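Local coordinates for glycosyl hydrolase family 88 (Pedobacter heparinus, PDB 3WIW), which hydrolyses unsaturated glucuronyl-containing saccharides with specificity for heparin, probably releasing the unsaturated uronic acid from the end of fragments left by polysaccharide lyases, at residues 367-370 against 371-374; 386-389 against 390-394; 330-333 against 334-338; 379-382 against 383-387. All coordinates share one frame; numbering follows the deposited sequence. Where two conformers were deposited one is given.

Contact 1 (367-370 against 371-374); sequences NSEI and DTPL
Glu369 OE2 rests 3.6 Å from CD2 of Leu374 and is gripped by several groups: Arg57 NE in a salt bridge, the hydroxyl of Ser58 in a hydrogen bond, and Arg66 in a long, weak ion pair. The extended acid crosses the leucine at about a right angle, so only its carboxylate end meets the methyl. Nearer the backbone, Thr372 packs back on Glu369: its CG2 lies 3.4 Å from Glu369 O and 3.7 Å from Glu369 CB. With OG1 anti to the backbone N (chi1 167°), the hydroxyl turns toward the next residue and donates to Pro373 O at 2.7 Å, while Val59 N of strand 55-59 also hydrogen-bonds to it. Threonine suits this buried place by offering a methyl to one neighbour and a hydroxyl to two polar ones. A valine here would probably leave Val59 N without its acceptor and Pro373 O without this donor. Asp371 bears positive phi, 66°, a conformation aspartate tolerates better than most residues, and its OD1 is held by His359 ND1. Asp371 and Thr372 together face Ser360, forming a G1 beta bulge in the turn that leads into helix 375-392.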
loop_
_atom_site.group_PDB
_atom_site.type_symbol
_atom_site.label_atom_id
_atom_site.label_comp_id
_atom_site.label_asym_id
_atom_site.label_seq_id
_atom_site.Cartn_x
_atom_site.Cartn_y
_atom_site.Cartn_z
ATOM N N ASN A 367 10.370 -1.574 18.236
ATOM C CA ASN A 367 9.404 -1.051 19.200
ATOM C C ASN A 367 8.685 0.175 18.638
ATOM O O ASN A 367 8.503 1.191 19.326
ATOM C CB ASN A 367 10.076 -0.706 20.539
ATOM C CG ASN A 367 9.070 -0.419 21.628
ATOM O OD1 ASN A 367 7.941 -0.923 21.583
ATOM N ND2 ASN A 367 9.454 0.412 22.603
ATOM N N SER A 368 8.262 0.079 17.381
ATOM C CA SER A 368 7.707 1.228 16.684
ATOM C C SER A 368 6.329 0.905 16.142
ATOM O O SER A 368 6.161 -0.036 15.354
ATOM C CB SER A 368 8.636 1.629 15.546
ATOM O OG SER A 368 8.121 2.749 14.860
ATOM N N GLU A 369 5.344 1.699 16.562
ATOM C CA GLU A 369 3.983 1.585 16.036
ATOM C C GLU A 369 3.437 0.167 16.160
ATOM O O GLU A 369 2.916 -0.405 15.203
ATOM C CB GLU A 369 3.926 2.111 14.584
ATOM C CG GLU A 369 4.183 3.630 14.502
ATOM C CD GLU A 369 4.271 4.188 13.096
ATOM O OE1 GLU A 369 4.859 3.525 12.221
ATOM O OE2 GLU A 369 3.744 5.301 12.840
ATOM N N ILE A 370 3.533 -0.394 17.356
ATOM C CA ILE A 370 3.011 -1.730 17.581
ATOM C C ILE A 370 1.568 -1.638 18.055
ATOM O O ILE A 370 1.288 -1.065 19.113
ATOM C CB ILE A 370 3.831 -2.515 18.625
ATOM C CG1 ILE A 370 5.302 -2.636 18.188
ATOM C CG2 ILE A 370 3.213 -3.895 18.837
ATOM C CD1 ILE A 370 6.217 -3.150 19.310
ATOM N N ASP A 371 0.659 -2.210 17.270
ATOM C CA ASP A 371 -0.764 -2.321 17.631
ATOM C C ASP A 371 -1.417 -0.939 17.699
ATOM O O ASP A 371 -1.921 -0.519 18.734
ATOM C CB ASP A 371 -1.000 -3.149 18.922
ATOM C CG ASP A 371 -2.448 -3.538 19.083
ATOM O OD1 ASP A 371 -3.229 -3.363 18.142
ATOM O OD2 ASP A 371 -2.848 -4.007 20.151
ATOM N N THR A 372 -1.399 -0.234 16.572
ATOM C CA THR A 372 -1.902 1.125 16.443
ATOM C C THR A 372 -2.592 1.235 15.092
ATOM O O THR A 372 -2.241 0.514 14.150
ATOM C CB THR A 372 -0.714 2.190 16.441
ATOM O OG1 THR A 372 -1.194 3.477 16.009
ATOM C CG2 THR A 372 0.371 1.828 15.456
ATOM N N PRO A 373 -3.573 2.140 14.975
ATOM C CA PRO A 373 -3.973 2.508 13.618
ATOM C C PRO A 373 -2.797 3.078 12.822
ATOM O O PRO A 373 -1.865 3.658 13.389
ATOM C CB PRO A 373 -4.979 3.629 13.849
ATOM C CG PRO A 373 -4.566 4.221 15.137
ATOM C CD PRO A 373 -4.186 3.026 15.977
ATOM N N LEU A 374 -2.847 2.899 11.507
ATOM C CA LEU A 374 -1.871 3.477 10.600
ATOM C C LEU A 374 -2.597 3.992 9.383
ATOM O O LEU A 374 -3.514 3.348 8.856
ATOM C CB LEU A 374 -0.821 2.437 10.227
ATOM C CG LEU A 374 0.437 2.472 11.138
ATOM C CD1 LEU A 374 1.208 1.166 11.072
ATOM C CD2 LEU A 374 1.314 3.663 10.668
#

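Contact 2 (386-389 against 390-394); sequences KRYA and EIKKI
The ring of Tyr388 carries Lys392 on one face: CG of the lysine sits 4.1 Å from the centroid of the Tyr388 ring, 19° off its normal, a CH-pi contact displaced toward the rim. The two side chains run side by side in the same direction. In the conformer described, Lys392 bends at both chi2 (-84°) and chi3, which keeps its methylenes along the tyrosine and its CE 3.9 Å from Tyr388 OH. Ile394 CD1 approaches obliquely, 4.2 Å from Tyr388 CE2. Trp31 meets the ring edge-to-face, Phe330 lies nearly parallel to it, and Glu334 binds the hydroxyl.

The helix then ends in a Schellman motif. Lys393 takes positive phi, 62°, as its C-prime residue; Ile394 N bonds to Ala389 O at 2.9 Å in the carbonyl plane, and Lys393 N reaches Glu390 O weakly. The reversal brings Ile394 CB within 4.3 Å of Ala389 CB, the apolar contact customary in this cap; small alanine suits this close return.

Chemically, Lys392 serves the ring as a hydrocarbon rather than a cation, and a terminus rich in lysines probably sits well with the negative end of the helix dipole.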
loop_
_atom_site.group_PDB
_atom_site.type_symbol
_atom_site.label_atom_id
_atom_site.label_comp_id
_atom_site.label_asym_id
_atom_site.label_seq_id
_atom_site.Cartn_x
_atom_site.Cartn_y
_atom_site.Cartn_z
ATOM N N LYS A 386 -13.910 -0.199 -2.067
ATOM C CA LYS A 386 -14.310 0.298 -3.376
ATOM C C LYS A 386 -14.241 -0.829 -4.425
ATOM O O LYS A 386 -15.163 -0.989 -5.223
ATOM C CB LYS A 386 -13.427 1.479 -3.779
ATOM C CG LYS A 386 -13.922 2.214 -5.000
ATOM C CD LYS A 386 -13.093 3.466 -5.318
ATOM C CE LYS A 386 -11.647 3.110 -5.632
ATOM N NZ LYS A 386 -11.041 4.108 -6.577
ATOM N N ARG A 387 -13.168 -1.624 -4.414
ATOM C CA ARG A 387 -13.052 -2.742 -5.352
ATOM C C ARG A 387 -14.147 -3.793 -5.145
ATOM O O ARG A 387 -14.734 -4.319 -6.104
ATOM C CB ARG A 387 -11.656 -3.375 -5.273
ATOM C CG ARG A 387 -10.577 -2.478 -5.796
ATOM C CD ARG A 387 -9.180 -3.052 -5.560
ATOM N NE ARG A 387 -8.157 -2.170 -6.125
ATOM C CZ ARG A 387 -6.886 -2.513 -6.319
ATOM N NH1 ARG A 387 -6.052 -1.643 -6.897
ATOM N NH2 ARG A 387 -6.442 -3.716 -5.951
ATOM N N TYR A 388 -14.422 -4.093 -3.883
ATOM C CA TYR A 388 -15.437 -5.063 -3.529
ATOM C C TYR A 388 -16.810 -4.567 -3.995
ATOM O O TYR A 388 -17.576 -5.305 -4.614
ATOM C CB TYR A 388 -15.426 -5.282 -2.012
ATOM C CG TYR A 388 -16.466 -6.264 -1.528
ATOM C CD1 TYR A 388 -16.184 -7.617 -1.467
ATOM C CD2 TYR A 388 -17.721 -5.839 -1.140
ATOM C CE1 TYR A 388 -17.110 -8.528 -1.023
ATOM C CE2 TYR A 388 -18.669 -6.746 -0.661
ATOM C CZ TYR A 388 -18.356 -8.086 -0.623
ATOM O OH TYR A 388 -19.283 -8.991 -0.194
ATOM N N ALA A 389 -17.141 -3.321 -3.673
ATOM C CA ALA A 389 -18.421 -2.766 -4.079
ATOM C C ALA A 389 -18.587 -2.714 -5.600
ATOM O O ALA A 389 -19.697 -2.888 -6.107
ATOM C CB ALA A 389 -18.623 -1.384 -3.461
ATOM N N GLU A 390 -17.496 -2.488 -6.328
ATOM C CA GLU A 390 -17.557 -2.452 -7.784
ATOM C C GLU A 390 -17.867 -3.830 -8.350
ATOM O O GLU A 390 -18.679 -3.965 -9.265
ATOM C CB GLU A 390 -16.237 -1.920 -8.346
ATOM C CG GLU A 390 -16.078 -2.064 -9.866
ATOM C CD GLU A 390 -17.159 -1.362 -10.665
ATOM O OE1 GLU A 390 -17.783 -0.407 -10.141
ATOM O OE2 GLU A 390 -17.387 -1.774 -11.824
ATOM N N ILE A 391 -17.232 -4.856 -7.789
ATOM C CA ILE A 391 -17.472 -6.222 -8.231
ATOM C C ILE A 391 -18.921 -6.618 -7.974
ATOM O O ILE A 391 -19.588 -7.155 -8.848
ATOM C CB ILE A 391 -16.508 -7.214 -7.540
ATOM C CG1 ILE A 391 -15.081 -7.017 -8.070
ATOM C CG2 ILE A 391 -16.961 -8.671 -7.767
ATOM C CD1 ILE A 391 -14.022 -7.677 -7.208
ATOM N N LYS A 392 -19.403 -6.320 -6.774
ATOM C CA LYS A 392 -20.755 -6.694 -6.363
ATOM C C LYS A 392 -21.836 -5.737 -6.873
ATOM O O LYS A 392 -23.033 -6.024 -6.755
ATOM C CB LYS A 392 -20.814 -6.773 -4.834
ATOM C CG LYS A 392 -19.971 -7.892 -4.239
ATOM C CD LYS A 392 -20.713 -9.218 -4.253
ATOM C CE LYS A 392 -21.768 -9.258 -3.157
ATOM N NZ LYS A 392 -22.405 -10.604 -3.032
ATOM N N LYS A 393 -21.413 -4.608 -7.434
ATOM C CA LYS A 393 -22.342 -3.567 -7.930
ATOM C C LYS A 393 -23.205 -2.986 -6.821
ATOM O O LYS A 393 -24.409 -2.784 -6.971
ATOM C CB LYS A 393 -23.199 -4.065 -9.094
ATOM C CG LYS A 393 -22.353 -4.573 -10.231
ATOM C CD LYS A 393 -23.163 -4.794 -11.461
ATOM C CE LYS A 393 -22.358 -5.557 -12.487
ATOM N NZ LYS A 393 -23.129 -5.556 -13.725
ATOM N N ILE A 394 -22.568 -2.721 -5.692
ATOM C CA ILE A 394 -23.243 -2.165 -4.528
ATOM C C ILE A 394 -23.058 -0.651 -4.484
ATOM O O ILE A 394 -21.925 -0.148 -4.489
ATOM C CB ILE A 394 -22.730 -2.786 -3.206
ATOM C CG1 ILE A 394 -23.025 -4.289 -3.168
ATOM C CG2 ILE A 394 -23.393 -2.099 -2.023
ATOM C CD1 ILE A 394 -22.247 -5.052 -2.113
#

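Contact 3 (330-333 against 334-338); sequences FKFA and EDILK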
loop_
_atom_site.group_PDB
_atom_site.type_symbol
_atom_site.label_atom_id
_atom_site.label_comp_id
_atom_site.label_asym_id
_atom_site.label_seq_id
_atom_site.Cartn_x
_atom_site.Cartn_y
_atom_site.Cartn_z
ATOM N N PHE A 330 -11.624 -13.903 -4.423
ATOM C CA PHE A 330 -12.690 -13.008 -3.999
ATOM C C PHE A 330 -13.188 -13.390 -2.600
ATOM O O PHE A 330 -13.373 -12.524 -1.729
ATOM C CB PHE A 330 -13.860 -13.070 -4.975
ATOM C CG PHE A 330 -14.998 -12.205 -4.565
ATOM C CD1 PHE A 330 -15.011 -10.858 -4.894
ATOM C CD2 PHE A 330 -16.034 -12.724 -3.804
ATOM C CE1 PHE A 330 -16.057 -10.048 -4.498
ATOM C CE2 PHE A 330 -17.088 -11.908 -3.401
ATOM C CZ PHE A 330 -17.093 -10.579 -3.757
ATOM N N LYS A 331 -13.426 -14.680 -2.376
ATOM C CA LYS A 331 -13.969 -15.147 -1.094
ATOM C C LYS A 331 -12.997 -14.858 0.045
ATOM O O LYS A 331 -13.402 -14.425 1.124
ATOM C CB LYS A 331 -14.291 -16.651 -1.161
ATOM C CG LYS A 331 -14.777 -17.268 0.136
ATOM C CD LYS A 331 -16.078 -16.648 0.608
ATOM C CE LYS A 331 -16.743 -17.513 1.693
ATOM N NZ LYS A 331 -15.845 -17.868 2.839
ATOM N N PHE A 332 -11.709 -15.062 -0.203
ATOM C CA PHE A 332 -10.705 -14.839 0.834
ATOM C C PHE A 332 -10.668 -13.352 1.184
ATOM O O PHE A 332 -10.649 -12.985 2.361
ATOM C CB PHE A 332 -9.358 -15.377 0.361
ATOM C CG PHE A 332 -8.347 -15.570 1.456
ATOM C CD1 PHE A 332 -7.600 -14.493 1.935
ATOM C CD2 PHE A 332 -8.113 -16.835 1.985
ATOM C CE1 PHE A 332 -6.647 -14.674 2.959
ATOM C CE2 PHE A 332 -7.155 -17.023 2.976
ATOM C CZ PHE A 332 -6.424 -15.942 3.479
ATOM N N ALA A 333 -10.690 -12.490 0.165
ATOM C CA ALA A 333 -10.716 -11.043 0.395
ATOM C C ALA A 333 -11.977 -10.625 1.146
ATOM O O ALA A 333 -11.917 -9.811 2.059
ATOM C CB ALA A 333 -10.623 -10.279 -0.920
ATOM N N GLU A 334 -13.125 -11.160 0.742
ATOM C CA GLU A 334 -14.378 -10.865 1.418
ATOM C C GLU A 334 -14.306 -11.222 2.904
ATOM O O GLU A 334 -14.767 -10.456 3.767
ATOM C CB GLU A 334 -15.512 -11.620 0.731
ATOM C CG GLU A 334 -16.877 -11.381 1.330
ATOM C CD GLU A 334 -17.950 -12.128 0.563
ATOM O OE1 GLU A 334 -18.729 -11.481 -0.162
ATOM O OE2 GLU A 334 -18.012 -13.371 0.682
ATOM N N ASP A 335 -13.726 -12.384 3.213
ATOM C CA ASP A 335 -13.601 -12.824 4.606
ATOM C C ASP A 335 -12.691 -11.859 5.371
ATOM O O ASP A 335 -12.999 -11.495 6.507
ATOM C CB ASP A 335 -13.012 -14.228 4.681
ATOM C CG ASP A 335 -13.980 -15.306 4.222
ATOM O OD1 ASP A 335 -15.214 -15.066 4.210
ATOM O OD2 ASP A 335 -13.496 -16.415 3.883
ATOM N N ILE A 336 -11.577 -11.424 4.768
ATOM C CA ILE A 336 -10.722 -10.455 5.432
ATOM C C ILE A 336 -11.513 -9.187 5.703
ATOM O O ILE A 336 -11.447 -8.628 6.807
ATOM C CB ILE A 336 -9.513 -10.061 4.555
ATOM C CG1 ILE A 336 -8.531 -11.232 4.409
ATOM C CG2 ILE A 336 -8.820 -8.845 5.146
ATOM C CD1 ILE A 336 -7.495 -10.999 3.287
ATOM N N LEU A 337 -12.239 -8.699 4.703
ATOM C CA LEU A 337 -12.985 -7.462 4.885
ATOM C C LEU A 337 -14.058 -7.556 5.965
ATOM O O LEU A 337 -14.283 -6.586 6.704
ATOM C CB LEU A 337 -13.578 -6.968 3.561
ATOM C CG LEU A 337 -12.564 -6.519 2.514
ATOM C CD1 LEU A 337 -13.332 -6.097 1.272
ATOM C CD2 LEU A 337 -11.707 -5.386 3.063
ATOM N N LYS A 338 -14.710 -8.711 6.076
ATOM C CA LYS A 338 -15.677 -8.879 7.144
ATOM C C LYS A 338 -15.001 -8.797 8.512
ATOM O O LYS A 338 -15.549 -8.191 9.427
ATOM C CB LYS A 338 -16.449 -10.171 6.963
ATOM C CG LYS A 338 -17.479 -10.055 5.858
ATOM C CD LYS A 338 -18.119 -11.392 5.518
ATOM C CE LYS A 338 -19.258 -11.194 4.540
ATOM N NZ LYS A 338 -19.936 -12.466 4.202
#
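Lys331 and Asp335, one helical turn apart, form a salt bridge. NZ of Lys331 donates to Asp335 OD2 at 3.0 Å, using the syn lone pair of that oxygen, and more weakly to Asp335 OD1 at 3.2 Å, so the ammonium faces both oxygens of the carboxylate. The lysine reaches forward to the next turn because its chain folds at chi2 (62°) and again at chi4 (52°). An alanine in place of Asp335 would probably leave the Lys331 ammonium without this mate and free to swing into solvent, and would also remove the weak long-range pull on Lys288.

Glu334 points another way. Its OE1 is taken up by Tyr388, and the same oxygen comes 3.7 Å from Phe330 CE2, with ring and carboxylate planes 69° apart. Its OE2 touches the aliphatic part of Lys331, 3.8 Å from CD. An extended glutamate is long enough to carry its charge past the phenyl ring to the tyrosine on the next helix.

On the buried side the polar theme ends. Ile336 CD1 lies obliquely against the Phe332 ring, 3.7 Å from CD1 of that phenylalanine. Beneath all these side chains run regular i to i+4 backbone bonds, such as Glu334 N to Phe330 O at 2.8 Å.

Helix 327-340 lies among three others. Phe332, Ala333 and Ile336 pack on helix 306-322, Phe330 reaches both that helix and helix 375-392, Leu337 rests on Ala384 and Tyr388 of the latter, and Trp31 of helix 30-49 is touched by Leu337 and Lys338.

Contact 4 (379-382 against 383-387); sequences YYYL and EALKR
Tyr380 and Glu383 point the same way from one turn of helix 375-392, in a buried part of this helix of the alpha6/alpha6 barrel. Glu383 OE2 sits at the edge of the tyrosine ring, in its plane and 3.6 Å from Tyr380 CD1, where the ring hydrogens carry partial positive charge; carboxylate and ring planes stand 80° apart. Tyr379 crosses Glu383 obliquely and comes to its other oxygen: Glu383 OE1 is 3.9 Å from Tyr379 CE2, and a water that donates to OE1 at 2.8 Å also hydrogen-bonds Tyr379 OH, a hydroxyl hydrogen-bonded to Asn127 as well.

The two tyrosines differ at chi1, with CG of Tyr379 opposite the backbone N (175°) and CG of Tyr380 beside it (-68°). That difference helps set Tyr379 CD2 over the centre of the Tyr380 ring, 3.4 Å above its plane.

Glu383 is buried but well supplied with partners: Tyr84 at OE1, Tyr253 and Ser314 at OE2. Arg387 adds a long charge pairing, OE2 lying above the guanidinium plane with no N-H aimed at it. Three hydroxyls and a nearby arginine would probably favour a charged carboxylate. Tyr380 also approaches Trp250, a predicted substrate-binding residue, to about 4 Å between side chains.

Around the helix, Tyr381 and Leu385 cross obliquely. The leucine covers one ring face through CG, while its CD1 makes an off-centre CH-pi contact, 4.2 Å from the Tyr381 ring centroid. Both methyls of the branched leucine lie against that ring, and Leu385 CD1 also touches Leu382 CD2, at 3.9 Å.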
loop_
_atom_site.group_PDB
_atom_site.type_symbol
_atom_site.label_atom_id
_atom_site.label_comp_id
_atom_site.label_asym_id
_atom_site.label_seq_id
_atom_site.Cartn_x
_atom_site.Cartn_y
_atom_site.Cartn_z
ATOM N N TYR A 379 -6.084 3.534 4.035
ATOM C CA TYR A 379 -6.083 3.776 2.614
ATOM C C TYR A 379 -6.384 2.485 1.861
ATOM O O TYR A 379 -7.306 2.437 1.023
ATOM C CB TYR A 379 -4.713 4.320 2.241
ATOM C CG TYR A 379 -4.534 4.517 0.757
ATOM C CD1 TYR A 379 -4.947 5.703 0.115
ATOM C CD2 TYR A 379 -3.921 3.522 -0.033
ATOM C CE1 TYR A 379 -4.745 5.887 -1.254
ATOM C CE2 TYR A 379 -3.727 3.701 -1.409
ATOM C CZ TYR A 379 -4.138 4.888 -2.003
ATOM O OH TYR A 379 -3.947 5.115 -3.337
ATOM N N TYR A 380 -5.643 1.415 2.165
ATOM C CA TYR A 380 -5.849 0.158 1.440
ATOM C C TYR A 380 -7.161 -0.523 1.815
ATOM O O TYR A 380 -7.760 -1.201 0.986
ATOM C CB TYR A 380 -4.628 -0.790 1.521
ATOM C CG TYR A 380 -3.461 -0.198 0.758
ATOM C CD1 TYR A 380 -3.462 -0.132 -0.645
ATOM C CD2 TYR A 380 -2.395 0.381 1.446
ATOM C CE1 TYR A 380 -2.411 0.460 -1.356
ATOM C CE2 TYR A 380 -1.339 0.979 0.754
ATOM C CZ TYR A 380 -1.359 1.022 -0.651
ATOM O OH TYR A 380 -0.338 1.645 -1.299
ATOM N N TYR A 381 -7.644 -0.296 3.036
ATOM C CA TYR A 381 -8.956 -0.789 3.406
ATOM C C TYR A 381 -10.066 -0.136 2.588
ATOM O O TYR A 381 -10.919 -0.827 2.025
ATOM C CB TYR A 381 -9.183 -0.558 4.898
ATOM C CG TYR A 381 -10.571 -0.874 5.393
ATOM C CD1 TYR A 381 -11.049 -2.184 5.408
ATOM C CD2 TYR A 381 -11.390 0.131 5.874
ATOM C CE1 TYR A 381 -12.339 -2.488 5.911
ATOM C CE2 TYR A 381 -12.664 -0.146 6.375
ATOM C CZ TYR A 381 -13.130 -1.456 6.386
ATOM O OH TYR A 381 -14.390 -1.716 6.877
ATOM N N LEU A 382 -10.050 1.194 2.466
ATOM C CA LEU A 382 -11.077 1.823 1.636
ATOM C C LEU A 382 -10.903 1.444 0.162
ATOM O O LEU A 382 -11.902 1.282 -0.559
ATOM C CB LEU A 382 -11.139 3.345 1.814
ATOM C CG LEU A 382 -11.568 3.823 3.204
ATOM C CD1 LEU A 382 -11.940 5.286 3.124
ATOM C CD2 LEU A 382 -12.740 3.008 3.766
ATOM N N GLU A 383 -9.668 1.270 -0.301
ATOM C CA GLU A 383 -9.459 0.826 -1.681
ATOM C C GLU A 383 -10.122 -0.530 -1.887
ATOM O O GLU A 383 -10.823 -0.758 -2.883
ATOM C CB GLU A 383 -7.979 0.737 -1.973
ATOM C CG GLU A 383 -7.682 0.493 -3.438
ATOM C CD GLU A 383 -6.203 0.399 -3.642
ATOM O OE1 GLU A 383 -5.594 1.434 -3.959
ATOM O OE2 GLU A 383 -5.624 -0.696 -3.442
ATOM N N ALA A 384 -9.950 -1.424 -0.908
ATOM C CA ALA A 384 -10.565 -2.745 -0.980
ATOM C C ALA A 384 -12.103 -2.673 -0.959
ATOM O O ALA A 384 -12.783 -3.382 -1.719
ATOM C CB ALA A 384 -10.033 -3.636 0.153
ATOM N N LEU A 385 -12.658 -1.809 -0.110
ATOM C CA LEU A 385 -14.106 -1.619 -0.088
ATOM C C LEU A 385 -14.616 -1.133 -1.450
ATOM O O LEU A 385 -15.649 -1.591 -1.933
ATOM C CB LEU A 385 -14.540 -0.618 0.981
ATOM C CG LEU A 385 -14.282 -0.991 2.440
ATOM C CD1 LEU A 385 -15.044 -0.071 3.368
ATOM C CD2 LEU A 385 -14.661 -2.430 2.741
ATOM N N LYS A 386 -13.910 -0.199 -2.067
ATOM C CA LYS A 386 -14.310 0.298 -3.376
ATOM C C LYS A 386 -14.241 -0.829 -4.425
ATOM O O LYS A 386 -15.163 -0.989 -5.223
ATOM C CB LYS A 386 -13.427 1.479 -3.779
ATOM C CG LYS A 386 -13.922 2.214 -5.000
ATOM C CD LYS A 386 -13.093 3.466 -5.318
ATOM C CE LYS A 386 -11.647 3.110 -5.632
ATOM N NZ LYS A 386 -11.041 4.108 -6.577
ATOM N N ARG A 387 -13.168 -1.624 -4.414
ATOM C CA ARG A 387 -13.052 -2.742 -5.352
ATOM C C ARG A 387 -14.147 -3.793 -5.145
ATOM O O ARG A 387 -14.734 -4.319 -6.104
ATOM C CB ARG A 387 -11.656 -3.375 -5.273
ATOM C CG ARG A 387 -10.577 -2.478 -5.796
ATOM C CD ARG A 387 -9.180 -3.052 -5.560
ATOM N NE ARG A 387 -8.157 -2.170 -6.125
ATOM C CZ ARG A 387 -6.886 -2.513 -6.319
ATOM N NH1 ARG A 387 -6.052 -1.643 -6.897
ATOM N NH2 ARG A 387 -6.442 -3.716 -5.951
HETATM O O HOH W 1 -3.286 2.817 -4.681
#

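In the fold
Along the chain the order is contact 3, contact 1, contact 4, contact 2. Contacts 4 and 2 follow one another on helix 375-392, sharing Lys386 and Arg387, with centres about 10 Å apart. Contact 3, on helix 327-340, lies about 12 Å from each between centres and touches both: Tyr388 OH hydrogen-bonds Glu334 OE1 at 2.6 Å, and Leu337 CD2 packs on Ala384 CB at 3.8 Å. These two barrel helices are therefore joined by polar and apolar contacts. Contact 1 stands apart in the loop entering helix 375-392, its centre about 20 Å from contact 4. Contacts 1 and 4 lie near predicted substrate-binding residues, whereas contact 3 is remote from them.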